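Local coordinates for protein EmGH1 (Erythrobacter marinus, PDB 5Z87) that is probably a family 3 beta-glucosidase that hydrolyses beta-linked glucosides, and perhaps related xylosides or arabinosides, at residues A[131-136]-A[143-148]; A[147-152]-A[410-415]; A[151-156]-A[622-627]; A[671-676]-A[693-698]. One frame throughout, in Å; residues are numbered along the deposited sequence.

Contact 1 (A[131-136]-A[143-148]); sequences CLHGLL and FPQAMA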
loop_
_atom_site.group_PDB
_atom_site.type_symbol
_atom_site.label_atom_id
_atom_site.label_comp_id
_atom_site.label_asym_id
_atom_site.label_seq_id
_atom_site.Cartn_x
_atom_site.Cartn_y
_atom_site.Cartn_z
ATOM N N CYS A 131 20.048 10.799 19.388
ATOM C CA CYS A 131 21.018 9.730 19.608
ATOM C C CYS A 131 20.728 8.533 18.711
ATOM O O CYS A 131 20.760 7.391 19.157
ATOM C CB CYS A 131 21.007 9.282 21.064
ATOM S SG CYS A 131 21.622 10.540 22.222
ATOM N N LEU A 132 20.451 8.777 17.427
ATOM C CA LEU A 132 20.026 7.698 16.531
ATOM C C LEU A 132 21.104 6.630 16.387
ATOM O O LEU A 132 20.828 5.432 16.496
ATOM C CB LEU A 132 19.666 8.270 15.157
ATOM C CG LEU A 132 19.157 7.294 14.091
ATOM C CD1 LEU A 132 17.884 6.588 14.519
ATOM C CD2 LEU A 132 18.931 8.036 12.795
ATOM N N HIS A 133 22.340 7.049 16.135
ATOM C CA HIS A 133 23.466 6.144 15.924
ATOM C C HIS A 133 24.704 6.779 16.542
ATOM O O HIS A 133 25.766 6.879 15.923
ATOM C CB HIS A 133 23.652 5.851 14.434
ATOM C CG HIS A 133 23.929 7.073 13.618
ATOM N ND1 HIS A 133 25.208 7.524 13.366
ATOM C CD2 HIS A 133 23.095 7.968 13.041
ATOM C CE1 HIS A 133 25.149 8.631 12.649
ATOM N NE2 HIS A 133 23.878 8.927 12.444
ATOM N N GLY A 134 24.558 7.208 17.789
ATOM C CA GLY A 134 25.477 8.114 18.444
ATOM C C GLY A 134 24.843 9.479 18.662
ATOM O O GLY A 134 23.803 9.821 18.101
ATOM N N LEU A 135 25.502 10.268 19.493
ATOM C CA LEU A 135 24.987 11.590 19.813
ATOM C C LEU A 135 25.137 12.538 18.627
ATOM O O LEU A 135 26.232 12.709 18.091
ATOM C CB LEU A 135 25.724 12.144 21.026
ATOM C CG LEU A 135 25.540 13.621 21.313
ATOM C CD1 LEU A 135 24.123 13.915 21.791
ATOM C CD2 LEU A 135 26.579 13.988 22.355
ATOM N N LEU A 136 24.035 13.167 18.215
ATOM C CA LEU A 136 24.092 14.170 17.155
ATOM C C LEU A 136 24.643 15.455 17.762
ATOM O O LEU A 136 23.911 16.356 18.180
ATOM C CB LEU A 136 22.721 14.382 16.526
ATOM C CG LEU A 136 22.615 14.932 15.099
ATOM C CD1 LEU A 136 21.147 15.181 14.755
ATOM C CD2 LEU A 136 23.425 16.202 14.845
ATOM N N PHE A 143 28.493 6.115 15.197
ATOM C CA PHE A 143 28.414 4.687 14.938
ATOM C C PHE A 143 27.733 4.418 13.591
ATOM O O PHE A 143 27.248 5.339 12.918
ATOM C CB PHE A 143 27.704 4.035 16.115
ATOM C CG PHE A 143 28.449 4.182 17.406
ATOM C CD1 PHE A 143 29.477 3.304 17.730
ATOM C CD2 PHE A 143 28.144 5.212 18.290
ATOM C CE1 PHE A 143 30.184 3.441 18.927
ATOM C CE2 PHE A 143 28.839 5.354 19.491
ATOM C CZ PHE A 143 29.857 4.471 19.810
ATOM N N PRO A 144 27.724 3.165 13.116
ATOM C CA PRO A 144 26.984 2.882 11.879
ATOM C C PRO A 144 25.513 3.236 12.068
ATOM O O PRO A 144 24.973 3.169 13.173
ATOM C CB PRO A 144 27.183 1.376 11.670
ATOM C CG PRO A 144 28.420 1.036 12.436
ATOM C CD PRO A 144 28.409 1.959 13.621
ATOM N N GLN A 145 24.876 3.639 10.977
ATOM C CA GLN A 145 23.463 3.986 11.004
ATOM C C GLN A 145 22.633 2.817 11.546
ATOM O O GLN A 145 23.084 1.669 11.600
ATOM C CB GLN A 145 23.011 4.402 9.603
ATOM C CG GLN A 145 21.574 4.904 9.486
ATOM C CD GLN A 145 21.271 6.076 10.415
ATOM O OE1 GLN A 145 21.213 5.925 11.641
ATOM N NE2 GLN A 145 21.048 7.241 9.829
ATOM N N ALA A 146 21.407 3.124 11.975
ATOM C CA ALA A 146 20.595 2.126 12.673
ATOM C C ALA A 146 20.337 0.884 11.802
ATOM O O ALA A 146 20.492 -0.256 12.261
ATOM C CB ALA A 146 19.287 2.774 13.142
ATOM N N MET A 147 19.966 1.078 10.534
ATOM C CA MET A 147 19.731 -0.083 9.669
ATOM C C MET A 147 21.012 -0.878 9.432
ATOM O O MET A 147 20.979 -2.113 9.388
ATOM C CB MET A 147 19.132 0.344 8.330
ATOM C CG MET A 147 18.705 -0.856 7.465
ATOM S SD MET A 147 17.445 -0.377 6.281
ATOM C CE MET A 147 15.939 -0.542 7.243
ATOM N N ALA A 148 22.149 -0.194 9.279
ATOM C CA ALA A 148 23.427 -0.901 9.193
ATOM C C ALA A 148 23.647 -1.775 10.418
ATOM O O ALA A 148 23.953 -2.970 10.305
ATOM C CB ALA A 148 24.576 0.098 9.040
#

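Contact 2 (A[147-152]-A[410-415]); sequences MAMACA and RRMAEE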
loop_
_atom_site.group_PDB
_atom_site.type_symbol
_atom_site.label_atom_id
_atom_site.label_comp_id
_atom_site.label_asym_id
_atom_site.label_seq_id
_atom_site.Cartn_x
_atom_site.Cartn_y
_atom_site.Cartn_z
ATOM N N MET A 147 19.966 1.078 10.534
ATOM C CA MET A 147 19.731 -0.083 9.669
ATOM C C MET A 147 21.012 -0.878 9.432
ATOM O O MET A 147 20.979 -2.113 9.388
ATOM C CB MET A 147 19.132 0.344 8.330
ATOM C CG MET A 147 18.705 -0.856 7.465
ATOM S SD MET A 147 17.445 -0.377 6.281
ATOM C CE MET A 147 15.939 -0.542 7.243
ATOM N N ALA A 148 22.149 -0.194 9.279
ATOM C CA ALA A 148 23.427 -0.901 9.193
ATOM C C ALA A 148 23.647 -1.775 10.418
ATOM O O ALA A 148 23.953 -2.970 10.305
ATOM C CB ALA A 148 24.576 0.098 9.040
ATOM N N MET A 149 23.471 -1.201 11.604
ATOM C CA MET A 149 23.716 -1.965 12.823
ATOM C C MET A 149 22.747 -3.126 12.955
ATOM O O MET A 149 23.082 -4.150 13.572
ATOM C CB MET A 149 23.626 -1.054 14.042
ATOM C CG MET A 149 24.761 -0.030 14.142
ATOM S SD MET A 149 24.843 0.650 15.812
ATOM C CE MET A 149 23.576 1.902 15.756
ATOM N N ALA A 150 21.538 -2.989 12.395
ATOM C CA ALA A 150 20.593 -4.106 12.416
ATOM C C ALA A 150 21.121 -5.303 11.636
ATOM O O ALA A 150 20.715 -6.443 11.906
ATOM C CB ALA A 150 19.234 -3.671 11.850
ATOM N N CYS A 151 22.002 -5.069 10.648
ATOM C CA CYS A 151 22.535 -6.180 9.866
ATOM C C CYS A 151 23.468 -7.041 10.679
ATOM O O CYS A 151 23.737 -8.179 10.287
ATOM C CB CYS A 151 23.302 -5.704 8.633
ATOM S SG CYS A 151 22.437 -4.642 7.511
ATOM N N ALA A 152 23.967 -6.521 11.800
ATOM C CA ALA A 152 24.967 -7.239 12.578
ATOM C C ALA A 152 24.365 -8.403 13.349
ATOM O O ALA A 152 25.074 -9.374 13.648
ATOM C CB ALA A 152 25.668 -6.279 13.537
ATOM N N ARG A 410 34.379 0.841 14.947
ATOM C CA ARG A 410 35.013 -0.011 13.945
ATOM C C ARG A 410 34.501 -1.445 14.035
ATOM O O ARG A 410 34.103 -2.042 13.022
ATOM C CB ARG A 410 36.529 0.041 14.121
ATOM C CG ARG A 410 37.281 -1.091 13.474
ATOM C CD ARG A 410 37.864 -0.631 12.171
ATOM N NE ARG A 410 39.324 -0.578 12.194
ATOM C CZ ARG A 410 40.097 -1.373 11.458
ATOM N NH1 ARG A 410 39.535 -2.275 10.648
ATOM N NH2 ARG A 410 41.421 -1.261 11.520
ATOM N N ARG A 411 34.484 -2.014 15.247
ATOM C CA ARG A 411 34.049 -3.400 15.399
ATOM C C ARG A 411 32.584 -3.586 15.000
ATOM O O ARG A 411 32.214 -4.639 14.460
ATOM C CB ARG A 411 34.274 -3.872 16.836
ATOM C CG ARG A 411 35.675 -4.424 17.095
ATOM C CD ARG A 411 35.693 -5.405 18.272
ATOM N NE ARG A 411 34.922 -4.922 19.424
ATOM C CZ ARG A 411 33.993 -5.628 20.076
ATOM N NH1 ARG A 411 33.707 -6.875 19.698
ATOM N NH2 ARG A 411 33.350 -5.087 21.115
ATOM N N MET A 412 31.735 -2.588 15.255
ATOM C CA MET A 412 30.332 -2.717 14.877
ATOM C C MET A 412 30.195 -2.806 13.359
ATOM O O MET A 412 29.491 -3.680 12.839
ATOM C CB MET A 412 29.521 -1.550 15.437
ATOM C CG MET A 412 28.008 -1.723 15.291
ATOM S SD MET A 412 27.354 -3.249 16.029
ATOM C CE MET A 412 26.462 -2.644 17.434
ATOM N N ALA A 413 30.902 -1.931 12.631
ATOM C CA ALA A 413 30.896 -1.998 11.174
ATOM C C ALA A 413 31.375 -3.361 10.669
ATOM O O ALA A 413 30.757 -3.945 9.766
ATOM C CB ALA A 413 31.753 -0.872 10.599
ATOM N N GLU A 414 32.453 -3.896 11.260
ATOM C CA GLU A 414 32.956 -5.220 10.877
ATOM C C GLU A 414 31.903 -6.316 11.056
ATOM O O GLU A 414 31.938 -7.331 10.344
ATOM C CB GLU A 414 34.227 -5.566 11.683
ATOM C CG GLU A 414 35.418 -4.617 11.391
ATOM C CD GLU A 414 36.694 -4.917 12.199
ATOM O OE1 GLU A 414 36.623 -5.601 13.244
ATOM O OE2 GLU A 414 37.781 -4.458 11.771
ATOM N N GLU A 415 30.970 -6.143 11.998
ATOM C CA GLU A 415 29.926 -7.138 12.217
ATOM C C GLU A 415 28.701 -6.914 11.339
ATOM O O GLU A 415 27.862 -7.813 11.235
ATOM C CB GLU A 415 29.473 -7.148 13.686
ATOM C CG GLU A 415 30.530 -7.534 14.704
ATOM C CD GLU A 415 30.721 -9.036 14.816
ATOM O OE1 GLU A 415 29.733 -9.784 14.658
ATOM O OE2 GLU A 415 31.865 -9.472 15.057
#

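Contact 3 (A[151-156]-A[622-627]); sequences CAFRPD and SGKLPV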
loop_
_atom_site.group_PDB
_atom_site.type_symbol
_atom_site.label_atom_id
_atom_site.label_comp_id
_atom_site.label_asym_id
_atom_site.label_seq_id
_atom_site.Cartn_x
_atom_site.Cartn_y
_atom_site.Cartn_z
ATOM N N CYS A 151 22.002 -5.069 10.648
ATOM C CA CYS A 151 22.535 -6.180 9.866
ATOM C C CYS A 151 23.468 -7.041 10.679
ATOM O O CYS A 151 23.737 -8.179 10.287
ATOM C CB CYS A 151 23.302 -5.704 8.633
ATOM S SG CYS A 151 22.437 -4.642 7.511
ATOM N N ALA A 152 23.967 -6.521 11.800
ATOM C CA ALA A 152 24.967 -7.239 12.578
ATOM C C ALA A 152 24.365 -8.403 13.349
ATOM O O ALA A 152 25.074 -9.374 13.648
ATOM C CB ALA A 152 25.668 -6.279 13.537
ATOM N N PHE A 153 23.075 -8.330 13.683
ATOM C CA PHE A 153 22.438 -9.334 14.550
ATOM C C PHE A 153 23.275 -9.578 15.810
ATOM O O PHE A 153 23.473 -10.715 16.248
ATOM C CB PHE A 153 22.160 -10.633 13.781
ATOM C CG PHE A 153 21.008 -10.505 12.814
ATOM C CD1 PHE A 153 21.171 -9.818 11.613
ATOM C CD2 PHE A 153 19.751 -11.017 13.127
ATOM C CE1 PHE A 153 20.107 -9.656 10.712
ATOM C CE2 PHE A 153 18.673 -10.869 12.244
ATOM C CZ PHE A 153 18.852 -10.181 11.028
ATOM N N ARG A 154 23.766 -8.482 16.399
ATOM C CA ARG A 154 24.571 -8.507 17.623
ATOM C C ARG A 154 23.955 -7.538 18.626
ATOM O O ARG A 154 24.475 -6.435 18.840
ATOM C CB ARG A 154 26.029 -8.127 17.345
ATOM C CG ARG A 154 26.841 -9.167 16.586
ATOM C CD ARG A 154 27.034 -10.412 17.422
ATOM N NE ARG A 154 27.765 -10.125 18.655
ATOM C CZ ARG A 154 29.088 -10.022 18.738
ATOM N NH1 ARG A 154 29.849 -10.186 17.659
ATOM N NH2 ARG A 154 29.651 -9.758 19.908
ATOM N N PRO A 155 22.828 -7.900 19.239
ATOM C CA PRO A 155 22.218 -6.965 20.197
ATOM C C PRO A 155 23.106 -6.686 21.399
ATOM O O PRO A 155 23.014 -5.597 21.981
ATOM C CB PRO A 155 20.901 -7.653 20.585
ATOM C CG PRO A 155 21.009 -9.067 20.085
ATOM C CD PRO A 155 21.961 -9.055 18.946
ATOM N N ASP A 156 23.988 -7.622 21.766
ATOM C CA ASP A 156 24.953 -7.359 22.830
ATOM C C ASP A 156 25.850 -6.182 22.473
ATOM O O ASP A 156 26.156 -5.341 23.328
ATOM C CB ASP A 156 25.790 -8.611 23.117
ATOM C CG ASP A 156 26.572 -9.106 21.885
ATOM O OD1 ASP A 156 26.139 -8.881 20.732
ATOM O OD2 ASP A 156 27.632 -9.727 22.074
ATOM N N SER A 622 29.868 -11.029 7.991
ATOM C CA SER A 622 28.873 -11.802 8.719
ATOM C C SER A 622 27.569 -11.035 8.900
ATOM O O SER A 622 26.724 -11.475 9.682
ATOM C CB SER A 622 29.422 -12.208 10.089
ATOM O OG SER A 622 29.453 -11.084 10.960
ATOM N N GLY A 623 27.400 -9.886 8.245
ATOM C CA GLY A 623 26.126 -9.199 8.286
ATOM C C GLY A 623 25.039 -9.964 7.550
ATOM O O GLY A 623 25.297 -10.733 6.623
ATOM N N LYS A 624 23.796 -9.756 7.991
ATOM C CA LYS A 624 22.609 -10.334 7.369
ATOM C C LYS A 624 21.606 -9.224 7.100
ATOM O O LYS A 624 21.522 -8.256 7.859
ATOM C CB LYS A 624 21.962 -11.403 8.261
ATOM C CG LYS A 624 22.881 -12.560 8.643
ATOM C CD LYS A 624 23.050 -13.511 7.467
ATOM C CE LYS A 624 23.476 -14.883 7.922
ATOM N NZ LYS A 624 23.595 -15.829 6.778
ATOM N N LEU A 625 20.842 -9.360 6.019
ATOM C CA LEU A 625 19.860 -8.326 5.677
ATOM C C LEU A 625 18.731 -8.300 6.707
ATOM O O LEU A 625 18.185 -9.362 7.053
ATOM C CB LEU A 625 19.302 -8.564 4.281
ATOM C CG LEU A 625 20.258 -8.114 3.177
ATOM C CD1 LEU A 625 19.719 -8.517 1.815
ATOM C CD2 LEU A 625 20.506 -6.603 3.249
ATOM N N PRO A 626 18.386 -7.135 7.258
ATOM C CA PRO A 626 17.231 -7.045 8.170
ATOM C C PRO A 626 15.942 -6.629 7.471
ATOM O O PRO A 626 14.937 -6.393 8.160
ATOM C CB PRO A 626 17.687 -5.960 9.148
ATOM C CG PRO A 626 18.456 -4.988 8.237
ATOM C CD PRO A 626 19.137 -5.864 7.196
ATOM N N VAL A 627 15.976 -6.510 6.146
ATOM C CA VAL A 627 14.812 -6.260 5.311
ATOM C C VAL A 627 14.857 -7.247 4.155
ATOM O O VAL A 627 15.890 -7.855 3.866
ATOM C CB VAL A 627 14.787 -4.820 4.760
ATOM C CG1 VAL A 627 14.489 -3.820 5.848
ATOM C CG2 VAL A 627 16.131 -4.513 4.068
#

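Contact 4 (A[671-676]-A[693-698]); sequences FGYGAP and VSVRNT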
loop_
_atom_site.group_PDB
_atom_site.type_symbol
_atom_site.label_atom_id
_atom_site.label_comp_id
_atom_site.label_asym_id
_atom_site.label_seq_id
_atom_site.Cartn_x
_atom_site.Cartn_y
_atom_site.Cartn_z
ATOM N N PHE A 671 28.517 -22.951 5.776
ATOM C CA PHE A 671 27.866 -23.467 6.974
ATOM C C PHE A 671 26.823 -24.514 6.597
ATOM O O PHE A 671 26.016 -24.296 5.689
ATOM C CB PHE A 671 27.219 -22.317 7.770
ATOM C CG PHE A 671 28.203 -21.252 8.215
ATOM C CD1 PHE A 671 28.986 -21.441 9.355
ATOM C CD2 PHE A 671 28.355 -20.077 7.494
ATOM C CE1 PHE A 671 29.902 -20.480 9.766
ATOM C CE2 PHE A 671 29.266 -19.109 7.893
ATOM C CZ PHE A 671 30.040 -19.308 9.040
ATOM N N GLY A 672 26.827 -25.638 7.305
ATOM C CA GLY A 672 25.878 -26.709 7.076
ATOM C C GLY A 672 24.945 -26.850 8.265
ATOM O O GLY A 672 25.395 -27.012 9.406
ATOM N N TYR A 673 23.646 -26.800 7.980
ATOM C CA TYR A 673 22.614 -26.715 9.005
ATOM C C TYR A 673 21.884 -28.040 9.124
ATOM O O TYR A 673 21.469 -28.612 8.108
ATOM C CB TYR A 673 21.601 -25.620 8.668
ATOM C CG TYR A 673 22.071 -24.230 8.991
ATOM C CD1 TYR A 673 23.110 -23.633 8.277
ATOM C CD2 TYR A 673 21.463 -23.502 10.004
ATOM C CE1 TYR A 673 23.532 -22.347 8.581
ATOM C CE2 TYR A 673 21.873 -22.223 10.308
ATOM C CZ TYR A 673 22.908 -21.655 9.605
ATOM O OH TYR A 673 23.294 -20.386 9.939
ATOM N N GLY A 674 21.687 -28.496 10.356
ATOM C CA GLY A 674 20.709 -29.532 10.600
ATOM C C GLY A 674 19.307 -28.959 10.693
ATOM O O GLY A 674 19.098 -27.745 10.655
ATOM N N ALA A 675 18.332 -29.860 10.800
ATOM C CA ALA A 675 16.937 -29.476 10.976
ATOM C C ALA A 675 16.693 -29.068 12.425
ATOM O O ALA A 675 17.376 -29.555 13.331
ATOM C CB ALA A 675 15.993 -30.636 10.611
ATOM N N PRO A 676 15.725 -28.185 12.676
ATOM C CA PRO A 676 15.365 -27.885 14.069
ATOM C C PRO A 676 14.809 -29.131 14.735
ATOM O O PRO A 676 14.075 -29.910 14.124
ATOM C CB PRO A 676 14.311 -26.780 13.943
ATOM C CG PRO A 676 13.726 -26.979 12.551
ATOM C CD PRO A 676 14.919 -27.410 11.714
ATOM N N VAL A 693 19.340 -26.454 17.050
ATOM C CA VAL A 693 19.726 -26.412 15.643
ATOM C C VAL A 693 21.238 -26.552 15.581
ATOM O O VAL A 693 21.956 -25.699 16.112
ATOM C CB VAL A 693 19.314 -25.095 14.960
ATOM C CG1 VAL A 693 19.666 -25.126 13.463
ATOM C CG2 VAL A 693 17.847 -24.784 15.192
ATOM N N SER A 694 21.728 -27.591 14.917
ATOM C CA SER A 694 23.166 -27.735 14.723
ATOM C C SER A 694 23.614 -26.996 13.470
ATOM O O SER A 694 22.938 -27.018 12.432
ATOM C CB SER A 694 23.582 -29.208 14.638
ATOM O OG SER A 694 23.152 -29.810 13.434
ATOM N N VAL A 695 24.754 -26.324 13.585
ATOM C CA VAL A 695 25.389 -25.644 12.468
ATOM C C VAL A 695 26.881 -25.966 12.500
ATOM O O VAL A 695 27.510 -25.940 13.565
ATOM C CB VAL A 695 25.129 -24.128 12.522
ATOM C CG1 VAL A 695 25.374 -23.624 13.918
ATOM C CG2 VAL A 695 26.007 -23.403 11.518
ATOM N N ARG A 696 27.440 -26.299 11.338
ATOM C CA ARG A 696 28.815 -26.759 11.213
ATOM C C ARG A 696 29.521 -25.887 10.192
ATOM O O ARG A 696 28.962 -25.599 9.125
ATOM C CB ARG A 696 28.878 -28.237 10.781
ATOM C CG ARG A 696 30.296 -28.760 10.520
ATOM C CD ARG A 696 30.306 -30.181 9.935
ATOM N NE ARG A 696 29.776 -31.181 10.867
ATOM C CZ ARG A 696 28.535 -31.661 10.826
ATOM N NH1 ARG A 696 27.682 -31.234 9.896
ATOM N NH2 ARG A 696 28.140 -32.569 11.712
ATOM N N ASN A 697 30.730 -25.446 10.530
ATOM C CA ASN A 697 31.579 -24.727 9.582
ATOM C C ASN A 697 32.162 -25.758 8.623
ATOM O O ASN A 697 33.058 -26.525 8.978
ATOM C CB ASN A 697 32.668 -23.954 10.314
ATOM C CG ASN A 697 33.508 -23.104 9.390
ATOM O OD1 ASN A 697 33.525 -23.295 8.175
ATOM N ND2 ASN A 697 34.210 -22.143 9.968
ATOM N N THR A 698 31.638 -25.786 7.405
ATOM C CA THR A 698 32.021 -26.763 6.398
ATOM C C THR A 698 33.044 -26.211 5.412
ATOM O O THR A 698 33.260 -26.806 4.355
ATOM C CB THR A 698 30.780 -27.231 5.639
ATOM O OG1 THR A 698 30.260 -26.119 4.913
ATOM C CG2 THR A 698 29.714 -27.734 6.598
HETATM O O HOH W 1 19.916 -29.554 14.278
#

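Contact 1 (A[131-136]-A[143-148])
His133 is joined to Phe143 through both its backbone and its ring. The carbonyl O of His133 accepts a hydrogen bond from the amide N of Phe143 at 2.9 Å, with the N-H bent to 134°. In return His133 ND1 makes a weak hydrogen bond of 3.0 Å to Phe143 O. The ring reaches this carbonyl because CG stands between the backbone N and the carbonyl carbon (chi1 60°). Its other nitrogen, NE2, is taken by the backbone O of Gly451, which also accepts a hydrogen bond from NE2 of Gln145. That amide lies nearly perpendicular to the imidazole plane, at 81°. Gln145 OE1 sits 3.1 Å from His133 CD2 and 3.3 Å from Leu132 CD2, yet its hydrogen bond comes from Ala146 N (2.8 Å), which meets it on a lone pair in the carbonyl plane. Gln145, at the N-cap position of helix 146-150, thus holds the amide of the residue that follows it, while its NE2 also binds Glu194. Gly134 adopts a positive phi that calls for glycine, and its CA meets the Phe143 ring edge. The contact closes the loop between strand 126-129 of the parallel barrel sheet and helix 146-150, with Phe143 packed on helices 155-171 and 403-416.

Contact 2 (A[147-152]-A[410-415])
Met149 and Met412 meet at about a right angle, Met149 CG lying 3.8 Å from Met412 CG. The sulfur of Met149 also lies 4.0 Å from the terminal methyl CE of Met412. That methyl is carried there by a side chain whose CG is anti to the backbone N (chi1 -170°) and which bends at its next two torsions. One turn further along, Ala152 packs against Glu415, with Ala152 CB 3.9 Å from Glu415 CB. Ala152 CA directs its hydrogen at Glu415 O, the CA and O being 3.2 Å apart. Ala152 CB is also 4.3 Å from Met412 SD, so this small residue touches both Met412 and Glu415 of helix 403-416. The backbones come closest here, Ala152 CA lying 5.0 Å from Glu415 CA, and stand farther apart at the methionine pair. Beyond this apolar shell, Glu415 OE1 forms salt bridges with Arg154 and Lys730 and accepts a hydrogen bond from Gln704; Lys730 also reaches Ala152 O. The contact sets the short helix 146-150 against the C-terminal part of helix 403-416, with Met412 packed on helix 155-171, Ala413 on helix 607-615 and Ala148 on strand 596-601.

Contact 3 (A[151-156]-A[622-627])
Phe153 overlaps the start of the Lys624 side chain, Phe153 CE1 standing 3.5 Å from Lys624 CB, and the two side chains cross at about a right angle. The ring edge faces backbone oxygen: Lys624 O lies near the ring plane, 3.5 Å from Phe153 CE1, and Leu625 O lies farther along the rim. Phe153 is the first residue to depart from the helical backbone, with a positive phi of 49°, and its CG is anti to the carbonyl carbon (chi1 -73°), which directs the ring at the 622-627 loop.

Beside it, Lys624 N donates to Cys151 O over 2.8 Å, nearly straight at 170° and on a lone pair in the carbonyl plane. Gly623 CA adds a longer C-H approach to the same oxygen. In the opposite sense Cys151 CA offers its hydrogen to Lys624 O, the two atoms 3.1 Å apart. The thiol sulfur of Cys151 rests 3.5 Å from CD of the Pro626 ring.

Away from this core, Arg154 grips Asp156 side-on with NE and NH2, one nitrogen to each carboxylate oxygen. The contact fastens the turn between helices 146-150 and 155-171, in the TIM-barrel region, to the 622-627 loop of the C-terminal family region. Lys624 bends away to a salt bridge with Asp705 of strand 703-713, and Phe153 stacks edge-to-face with Phe728 of strand 724-733.

The chemistry is that of a buried backbone junction, where a single strong N-H to O bond is bordered by C-H donors facing carbonyl oxygens. The aromatic rim next to Lys624 O and Leu625 O probably adds a mild electrostatic attraction, its hydrogens being slightly positive.

Contact 4 (A[671-676]-A[693-698])
Gly672 and Arg696 form an antiparallel hydrogen-bonded pair: Gly672 N donates to Arg696 O at 2.8 Å, and Arg696 N returns a bond to Gly672 O at 2.9 Å. The next rung is Gly674 N to Ser694 O, also 2.8 Å. Beyond it the direct pairing gives way to a water, which donates to Ala675 O and accepts from Ser694 N, each at 2.7 Å, and so bridges the strands as they part. Phe671 with Asn697 and Tyr673 with Val695 are the non-hydrogen-bonded pairs, where CA hydrogens face carbonyl oxygens, as from Phe671 CA to Arg696 O.

Packing is concentrated on the face that carries Phe671, Tyr673, Val695 and Asn697. Val695 CG2, anti to the backbone N, sits over one face of the Tyr673 ring in a CH-pi contact, 4.2 Å from its centroid and 20° off the normal. Val695 CG2 is also 4.1 Å from Phe671 CB, so one methyl touches both aromatic side chains. Just past the end of strand 689-697, Thr698 CG2 approaches Gly672 N at 3.6 Å. Where the strands diverge, Val693 CG2 leans on Pro676.

Polar ends are held by other parts of the chain. Tyr673 OH bonds to Asp705, Thr698 OG1 to Ser670, and Asn697 OD1 to Thr669 and Gly699 N.

The pairing builds one side of a three-stranded antiparallel sheet in what is probably the fibronectin type III-like domain. Strand 671-678 is outermost within this chain, strand 689-697 is central and pairs on its other side with 738-745, and Tyr673 and Val695 pack against Val707 of strand 703-713.

In the fold
From the N terminus, contact 1 closes a loop with six residues between its segments, within the connection from strand 126-129 to helix 146-150. Contact 2 starts on that helix, sharing Met147 and Ala148 with contact 1, and spans 257 residues to helix 403-416. Contact 3 sets out from the end of the same stretch, at Cys151, and closes a longer loop that encloses the far segment of contact 2; the Arg154–Glu415 salt bridge links the two. Together the three form a continuous buried patch joining the barrel domain to the C-terminal domain of the family. Contact 4 follows in series, joining strands 671-678 and 689-697 of a C-terminal beta domain, its centre about 19 Å from that of contact 3.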